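Local coordinates for protein amidase, hydantoinase/carbamoylase family (Burkholderia ambifaria, PDB 5TP4) that probably hydrolyses N-carbamoyl-L-amino acids as a zinc-dependent amidase of the peptidase M20 family, at residues 218-226 / 299-310; 230-238 / 281-289. All coordinates share one frame; numbering follows the deposited sequence. Where two conformers were deposited one is given.

Interaction 1: residues 218-226 / 299-310; sequences GQAIRWLDV and DDAQVDAMERAL. With EDO (1,2-ethanediol), chain T.
Arg222 lays its guanidinium across the tip of Val303, whose CG1 sits under the middle of the flat group, 3.4 Å from Arg222 CZ. Two aspartates one helical turn apart take up its N-H groups. Asp300 receives it end-on and almost coplanar, the planes 28° apart. Asp300 OD1 accepts from Arg222 NH2 at 2.8 Å, nearly straight, and, more bent, from NH1. In the conformer described, Asp304 is gripped side-on, NE and NH2 both converging on its OD1, which lies 2.8 Å from Arg222 NE, the planes clearly turned against each other. A bend at chi2 (-73°) turns the arginine back along its own strand, where Arg222 NH1 also reaches Ile221 O at 3.0 Å. Two carboxylates probably balance the charge of this buried arginine in a salt-bridge network.

Helix 300-310 forms one layer and strand 220-226 belongs to the sheet beneath, their axes 8.0 Å apart at 27°, as in the alpha/beta domain that M20 enzymes carry beside the metal-binding one. Small Ala220 lets the helix start come close, its CB 3.8 Å from Val303 CG1. In the conformer modelled, Asp299 OD1 accepts from Gln302 N as N-cap. Leu224 CD1 and Leu310 CD2 meet tip to tip, while Leu224 CD2 lies against the carboxylate of Glu307, itself salt-bridged to Arg311. Asp300 OD2 accepts from Ala335 N. At the strand's start, ethanediol O1 lies 2.8 Å from Gln219 O.

Interaction 2: residues 230-238 / 281-289; sequences GVAAHAGTT and SRNTIAGDV
Three backbone hydrogen bonds, with a single beta bridge between His234 and Thr284, join 230-238 to 281-289. Ile285 N bonds to Ala233 O, Ala235 N to Asn283 O and Gly230 N to Gly287 O, each at 2.8 Å. Between these bonds Ala232 stands at the centre of an inverse gamma turn; in the conformer described its CA is 3.1 Å from Ile285 O in a CA-H...O contact. Gly287, without a side chain, lets the backbones pass closely, its CA 3.9 Å from Val231 N.

Ile285 is the main apolar piece. Its branched chain spreads along the opposing backbone, CG2 against Val231 O and Ile285 CD1 beside Ala233 CB at 3.9 Å, with Thr238 CB on another flank of the same methyl. On the bridge partner Thr284, CG2 rests 3.5 Å from Ala232 O. Small Ala235 leaves room for the Asn283 carbonyl, its CB 3.3 Å from Asn283 O.

That same oxygen lies over the centre of the His234 ring. A chi1 of -168° sets the imidazole edge toward the turn that follows, where His234 ND1 accepts from Gly236 N at 2.9 Å and weakly from Thr237 N. Thr238 OG1 donates to His234 O in the carbonyl plane, tightening the bend. The Asn283 amide stands near the ring, its plane 58° from it, with ND2 3.8 Å from His234 NE2; ND2 bonds to a bound MES molecule, probably from the crystallisation liquor.

Around the contact, Arg243 holds the carbonyls of Ala235 and Thr238, and Thr237 and Gly236 bond to Gln201 and Gln219 of the second subunit. The loop 230-238 runs between strand 212-229 and helix 246-262, and the other segment enters strand 288-297, whose Val289 packs on Ala246 and Tyr247 of that helix.

Overall arrangement
The two contacts lie about 32 Å apart, centre to centre, in the part of the fold that projects from the zinc-binding region. Strand 212-229 carries residues 218-226 and then leads into 230-238; segment 281-289 enters the neighbouring antiparallel strand 288-297, which is followed by helix 300-321 and so by 299-310. Interaction 2 therefore falls within the chain between the two halves of interaction 1. The first packs a helix on the shared sheet, the second joins loops at the far end. Both touch the second subunit: Asp225 forms a salt bridge with Arg282 of the other chain, so each copy's interaction 1 region meets the other's interaction 2 loops across the dimer.

Interaction 1: residues 218-226 / 299-310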
# COMPACT_ATOMS: atom_id res chain seq x y z
N GLY B 218 -13.53 19.90 19.75
CA GLY B 218 -12.90 19.09 18.73
C GLY B 218 -11.41 18.96 19.03
O GLY B 218 -10.86 19.73 19.82
N GLN B 219 -10.78 17.97 18.40
CA GLN B 219 -9.39 17.62 18.64
C GLN B 219 -8.43 18.54 17.91
O GLN B 219 -8.76 19.13 16.89
CB GLN B 219 -9.13 16.20 18.14
CG GLN B 219 -9.86 15.14 18.92
CD GLN B 219 -10.12 13.92 18.09
OE1 GLN B 219 -10.44 14.01 16.90
NE2 GLN B 219 -9.99 12.75 18.72
N ALA B 220 -7.18 18.58 18.40
CA ALA B 220 -6.05 19.00 17.57
C ALA B 220 -5.63 17.82 16.69
O ALA B 220 -5.58 16.68 17.16
CB ALA B 220 -4.88 19.46 18.42
N ILE B 221 -5.37 18.10 15.41
CA ILE B 221 -5.11 17.07 14.41
C ILE B 221 -3.83 17.43 13.66
O ILE B 221 -3.65 18.59 13.26
CB ILE B 221 -6.26 16.94 13.39
CG1 ILE B 221 -7.62 16.83 14.08
CG2 ILE B 221 -6.02 15.73 12.45
CD1 ILE B 221 -8.78 16.88 13.10
N ARG B 222 -2.98 16.44 13.42
CA ARG B 222 -1.86 16.56 12.49
C ARG B 222 -1.94 15.42 11.49
O ARG B 222 -2.20 14.28 11.86
CB ARG B 222 -0.50 16.51 13.20
CG ARG B 222 -0.42 17.50 14.35
CD ARG B 222 -0.30 18.92 13.84
NE ARG B 222 -0.09 19.87 14.94
CZ ARG B 222 -1.05 20.55 15.56
NH1 ARG B 222 -2.32 20.42 15.19
NH2 ARG B 222 -0.75 21.38 16.56
N TRP B 223 -1.69 15.75 10.23
CA TRP B 223 -1.52 14.76 9.17
C TRP B 223 -0.08 14.81 8.71
O TRP B 223 0.43 15.90 8.41
CB TRP B 223 -2.43 15.05 7.99
CG TRP B 223 -3.81 14.50 8.13
CD1 TRP B 223 -4.36 13.90 9.22
CD2 TRP B 223 -4.81 14.47 7.10
NE1 TRP B 223 -5.66 13.49 8.94
CE2 TRP B 223 -5.95 13.84 7.64
CE3 TRP B 223 -4.85 14.93 5.78
CZ2 TRP B 223 -7.11 13.64 6.90
CZ3 TRP B 223 -6.01 14.73 5.04
CH2 TRP B 223 -7.12 14.10 5.61
N LEU B 224 0.57 13.66 8.68
CA LEU B 224 1.98 13.56 8.33
C LEU B 224 2.12 12.62 7.14
O LEU B 224 1.34 11.68 6.96
CB LEU B 224 2.81 13.03 9.51
CG LEU B 224 2.57 13.69 10.88
CD1 LEU B 224 3.50 13.08 11.92
CD2 LEU B 224 2.82 15.14 10.79
N ASP B 225 3.12 12.90 6.32
CA ASP B 225 3.59 11.99 5.29
C ASP B 225 4.95 11.48 5.71
O ASP B 225 5.84 12.29 6.02
CB ASP B 225 3.72 12.68 3.93
CG ASP B 225 2.41 13.15 3.38
OD1 ASP B 225 1.40 12.46 3.58
OD2 ASP B 225 2.40 14.20 2.72
N VAL B 226 5.13 10.17 5.69
CA VAL B 226 6.40 9.56 6.04
C VAL B 226 6.92 8.80 4.83
O VAL B 226 6.17 8.06 4.19
CB VAL B 226 6.27 8.62 7.25
CG1 VAL B 226 7.63 8.10 7.63
CG2 VAL B 226 5.62 9.33 8.44
N ASP B 299 -5.21 18.61 22.94
CA ASP B 299 -4.41 19.80 23.15
C ASP B 299 -3.38 19.92 22.02
O ASP B 299 -2.77 18.92 21.64
CB ASP B 299 -3.73 19.69 24.51
CG ASP B 299 -2.88 20.85 24.82
OD1 ASP B 299 -1.75 20.88 24.30
OD2 ASP B 299 -3.34 21.71 25.57
N ASP B 300 -3.17 21.13 21.52
CA ASP B 300 -2.22 21.29 20.42
C ASP B 300 -0.79 21.05 20.87
O ASP B 300 0.03 20.53 20.10
CB ASP B 300 -2.34 22.69 19.81
CG ASP B 300 -3.43 22.76 18.78
OD1 ASP B 300 -3.18 22.37 17.60
OD2 ASP B 300 -4.53 23.20 19.15
N ALA B 301 -0.44 21.50 22.08
CA ALA B 301 0.91 21.26 22.57
C ALA B 301 1.20 19.77 22.68
O ALA B 301 2.32 19.33 22.39
CB ALA B 301 1.13 21.95 23.91
N GLN B 302 0.21 18.99 23.13
CA GLN B 302 0.44 17.55 23.30
C GLN B 302 0.49 16.83 21.96
O GLN B 302 1.26 15.87 21.80
CB GLN B 302 -0.64 16.93 24.18
CG GLN B 302 -0.60 17.34 25.65
CD GLN B 302 0.76 17.13 26.30
OE1 GLN B 302 1.33 16.04 26.25
NE2 GLN B 302 1.28 18.19 26.90
N VAL B 303 -0.36 17.22 20.99
CA VAL B 303 -0.24 16.55 19.69
C VAL B 303 1.10 16.91 19.05
O VAL B 303 1.75 16.07 18.43
CB VAL B 303 -1.46 16.83 18.77
CG1 VAL B 303 -1.36 18.17 18.01
CG2 VAL B 303 -1.62 15.71 17.77
N ASP B 304 1.57 18.14 19.25
CA ASP B 304 2.90 18.50 18.76
C ASP B 304 3.98 17.68 19.46
O ASP B 304 4.97 17.26 18.85
CB ASP B 304 3.14 20.00 18.94
CG ASP B 304 2.33 20.85 17.98
OD1 ASP B 304 1.81 20.29 16.99
OD2 ASP B 304 2.21 22.08 18.21
N ALA B 305 3.80 17.42 20.76
CA ALA B 305 4.76 16.61 21.48
C ALA B 305 4.79 15.19 20.94
O ALA B 305 5.87 14.60 20.80
CB ALA B 305 4.43 16.60 22.98
N MET B 306 3.62 14.63 20.63
CA MET B 306 3.56 13.32 19.99
C MET B 306 4.32 13.33 18.66
O MET B 306 5.08 12.40 18.36
CB MET B 306 2.10 12.89 19.79
CG MET B 306 1.34 12.76 21.09
SD MET B 306 -0.45 12.54 20.77
CE MET B 306 -0.37 11.01 19.85
N GLU B 307 4.14 14.40 17.86
CA GLU B 307 4.85 14.50 16.59
C GLU B 307 6.36 14.50 16.80
O GLU B 307 7.10 13.81 16.09
CB GLU B 307 4.44 15.78 15.85
CG GLU B 307 5.20 15.90 14.55
CD GLU B 307 4.85 17.12 13.75
OE1 GLU B 307 3.67 17.51 13.76
OE2 GLU B 307 5.77 17.65 13.10
N ARG B 308 6.84 15.34 17.72
CA ARG B 308 8.28 15.40 17.94
C ARG B 308 8.82 14.08 18.47
O ARG B 308 9.94 13.68 18.11
CB ARG B 308 8.62 16.56 18.87
CG ARG B 308 8.37 17.92 18.25
CD ARG B 308 8.98 19.08 19.07
NE ARG B 308 8.68 18.99 20.51
CZ ARG B 308 7.56 19.44 21.07
NH1 ARG B 308 6.64 20.01 20.31
NH2 ARG B 308 7.35 19.31 22.37
N ALA B 309 8.07 13.40 19.35
CA ALA B 309 8.45 12.06 19.79
C ALA B 309 8.55 11.09 18.62
O ALA B 309 9.46 10.26 18.56
CB ALA B 309 7.44 11.52 20.82
N LEU B 310 7.61 11.18 17.68
CA LEU B 310 7.65 10.30 16.52
C LEU B 310 8.86 10.62 15.64
O LEU B 310 9.56 9.72 15.17
CB LEU B 310 6.36 10.44 15.73
CG LEU B 310 6.30 9.63 14.44
CD1 LEU B 310 6.34 8.15 14.77
CD2 LEU B 310 5.05 9.98 13.64
C1 EDO T . -11.37 20.28 15.27
O1 EDO T . -10.98 20.75 16.58
C2 EDO T . -10.16 20.30 14.34
O2 EDO T . -9.68 21.64 14.16

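Interaction 2: residues 230-238 / 281-289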
# COMPACT_ATOMS: atom_id res chain seq x y z
N GLY B 230 15.44 2.82 1.62
CA GLY B 230 16.48 1.83 1.84
C GLY B 230 17.12 1.47 0.52
O GLY B 230 17.34 2.31 -0.34
N VAL B 231 17.43 0.19 0.37
CA VAL B 231 18.11 -0.30 -0.83
C VAL B 231 17.28 -1.46 -1.36
O VAL B 231 17.09 -2.46 -0.66
CB VAL B 231 19.55 -0.73 -0.53
CG1 VAL B 231 20.16 -1.44 -1.75
CG2 VAL B 231 20.38 0.51 -0.14
N ALA B 232 16.87 -1.40 -2.64
CA ALA B 232 15.92 -2.38 -3.19
C ALA B 232 16.65 -3.51 -3.92
O ALA B 232 16.67 -3.60 -5.15
CB ALA B 232 14.89 -1.70 -4.08
N ALA B 233 17.17 -4.44 -3.14
CA ALA B 233 18.07 -5.50 -3.56
C ALA B 233 17.29 -6.80 -3.67
O ALA B 233 16.17 -6.92 -3.19
CB ALA B 233 19.23 -5.61 -2.56
N HIS B 234 17.89 -7.78 -4.34
CA HIS B 234 17.17 -9.01 -4.61
C HIS B 234 16.93 -9.83 -3.33
O HIS B 234 17.83 -10.02 -2.51
CB HIS B 234 17.95 -9.82 -5.64
CG HIS B 234 17.20 -10.98 -6.22
ND1 HIS B 234 17.07 -12.19 -5.57
CD2 HIS B 234 16.59 -11.13 -7.43
CE1 HIS B 234 16.39 -13.02 -6.33
NE2 HIS B 234 16.09 -12.41 -7.46
N ALA B 235 15.69 -10.34 -3.19
CA ALA B 235 15.25 -11.08 -2.00
C ALA B 235 15.97 -12.39 -1.78
O ALA B 235 15.94 -12.92 -0.66
CB ALA B 235 13.74 -11.37 -2.08
N GLY B 236 16.59 -12.95 -2.81
CA GLY B 236 17.26 -14.24 -2.66
C GLY B 236 18.78 -14.14 -2.64
O GLY B 236 19.44 -14.96 -2.00
N THR B 237 19.35 -13.16 -3.35
CA THR B 237 20.81 -13.05 -3.45
C THR B 237 21.44 -12.23 -2.34
O THR B 237 22.67 -12.15 -2.27
CB THR B 237 21.23 -12.39 -4.78
OG1 THR B 237 20.83 -11.02 -4.72
CG2 THR B 237 20.57 -13.06 -5.98
N THR B 238 20.64 -11.58 -1.49
CA THR B 238 21.15 -10.62 -0.51
C THR B 238 21.03 -11.18 0.90
O THR B 238 19.93 -11.22 1.45
CB THR B 238 20.37 -9.31 -0.61
OG1 THR B 238 20.32 -8.87 -1.96
CG2 THR B 238 21.02 -8.23 0.28
N SER B 281 8.01 -5.41 -5.89
CA SER B 281 7.92 -6.75 -6.45
C SER B 281 8.18 -7.75 -5.33
O SER B 281 8.84 -7.45 -4.34
CB SER B 281 8.87 -6.97 -7.62
OG SER B 281 10.21 -6.70 -7.28
N ARG B 282 7.60 -8.95 -5.48
CA ARG B 282 7.65 -9.94 -4.41
C ARG B 282 9.06 -10.35 -4.04
O ARG B 282 9.33 -10.69 -2.88
CB ARG B 282 6.87 -11.19 -4.80
CG ARG B 282 5.39 -10.99 -4.97
CD ARG B 282 4.80 -12.25 -5.57
NE ARG B 282 3.35 -12.20 -5.57
CZ ARG B 282 2.59 -12.65 -4.58
NH1 ARG B 282 3.16 -13.20 -3.51
NH2 ARG B 282 1.27 -12.55 -4.67
N ASN B 283 9.98 -10.37 -5.01
CA ASN B 283 11.33 -10.84 -4.73
C ASN B 283 12.35 -9.70 -4.70
O ASN B 283 13.53 -9.91 -4.98
CB ASN B 283 11.75 -11.92 -5.73
CG ASN B 283 11.73 -11.44 -7.16
OD1 ASN B 283 11.19 -10.37 -7.48
ND2 ASN B 283 12.32 -12.26 -8.06
N THR B 284 11.90 -8.51 -4.34
CA THR B 284 12.78 -7.37 -4.17
C THR B 284 12.56 -6.75 -2.80
O THR B 284 11.42 -6.45 -2.43
CB THR B 284 12.54 -6.33 -5.27
OG1 THR B 284 12.66 -6.98 -6.54
CG2 THR B 284 13.60 -5.25 -5.20
N ILE B 285 13.65 -6.58 -2.05
CA ILE B 285 13.60 -5.83 -0.80
C ILE B 285 13.03 -4.43 -1.03
O ILE B 285 13.35 -3.76 -2.02
CB ILE B 285 15.01 -5.76 -0.19
CG1 ILE B 285 15.50 -7.19 0.11
CG2 ILE B 285 15.08 -4.81 1.05
CD1 ILE B 285 17.02 -7.31 0.19
N ALA B 286 12.18 -3.98 -0.09
CA ALA B 286 11.60 -2.64 -0.18
C ALA B 286 12.69 -1.59 -0.01
O ALA B 286 13.40 -1.57 1.00
CB ALA B 286 10.52 -2.47 0.89
N GLY B 287 12.82 -0.72 -1.01
CA GLY B 287 13.73 0.41 -0.92
C GLY B 287 13.01 1.74 -0.73
O GLY B 287 13.67 2.76 -0.52
N ASP B 288 11.69 1.76 -0.84
CA ASP B 288 10.94 3.02 -0.88
C ASP B 288 9.55 2.73 -0.32
O ASP B 288 8.74 2.07 -0.99
CB ASP B 288 10.86 3.57 -2.31
CG ASP B 288 10.24 4.95 -2.41
OD1 ASP B 288 9.93 5.57 -1.37
OD2 ASP B 288 10.05 5.42 -3.56
N VAL B 289 9.29 3.17 0.90
CA VAL B 289 8.02 2.91 1.59
C VAL B 289 7.44 4.24 2.02
O VAL B 289 8.16 5.08 2.57
CB VAL B 289 8.20 2.00 2.82
CG1 VAL B 289 6.85 1.79 3.50
CG2 VAL B 289 8.84 0.64 2.42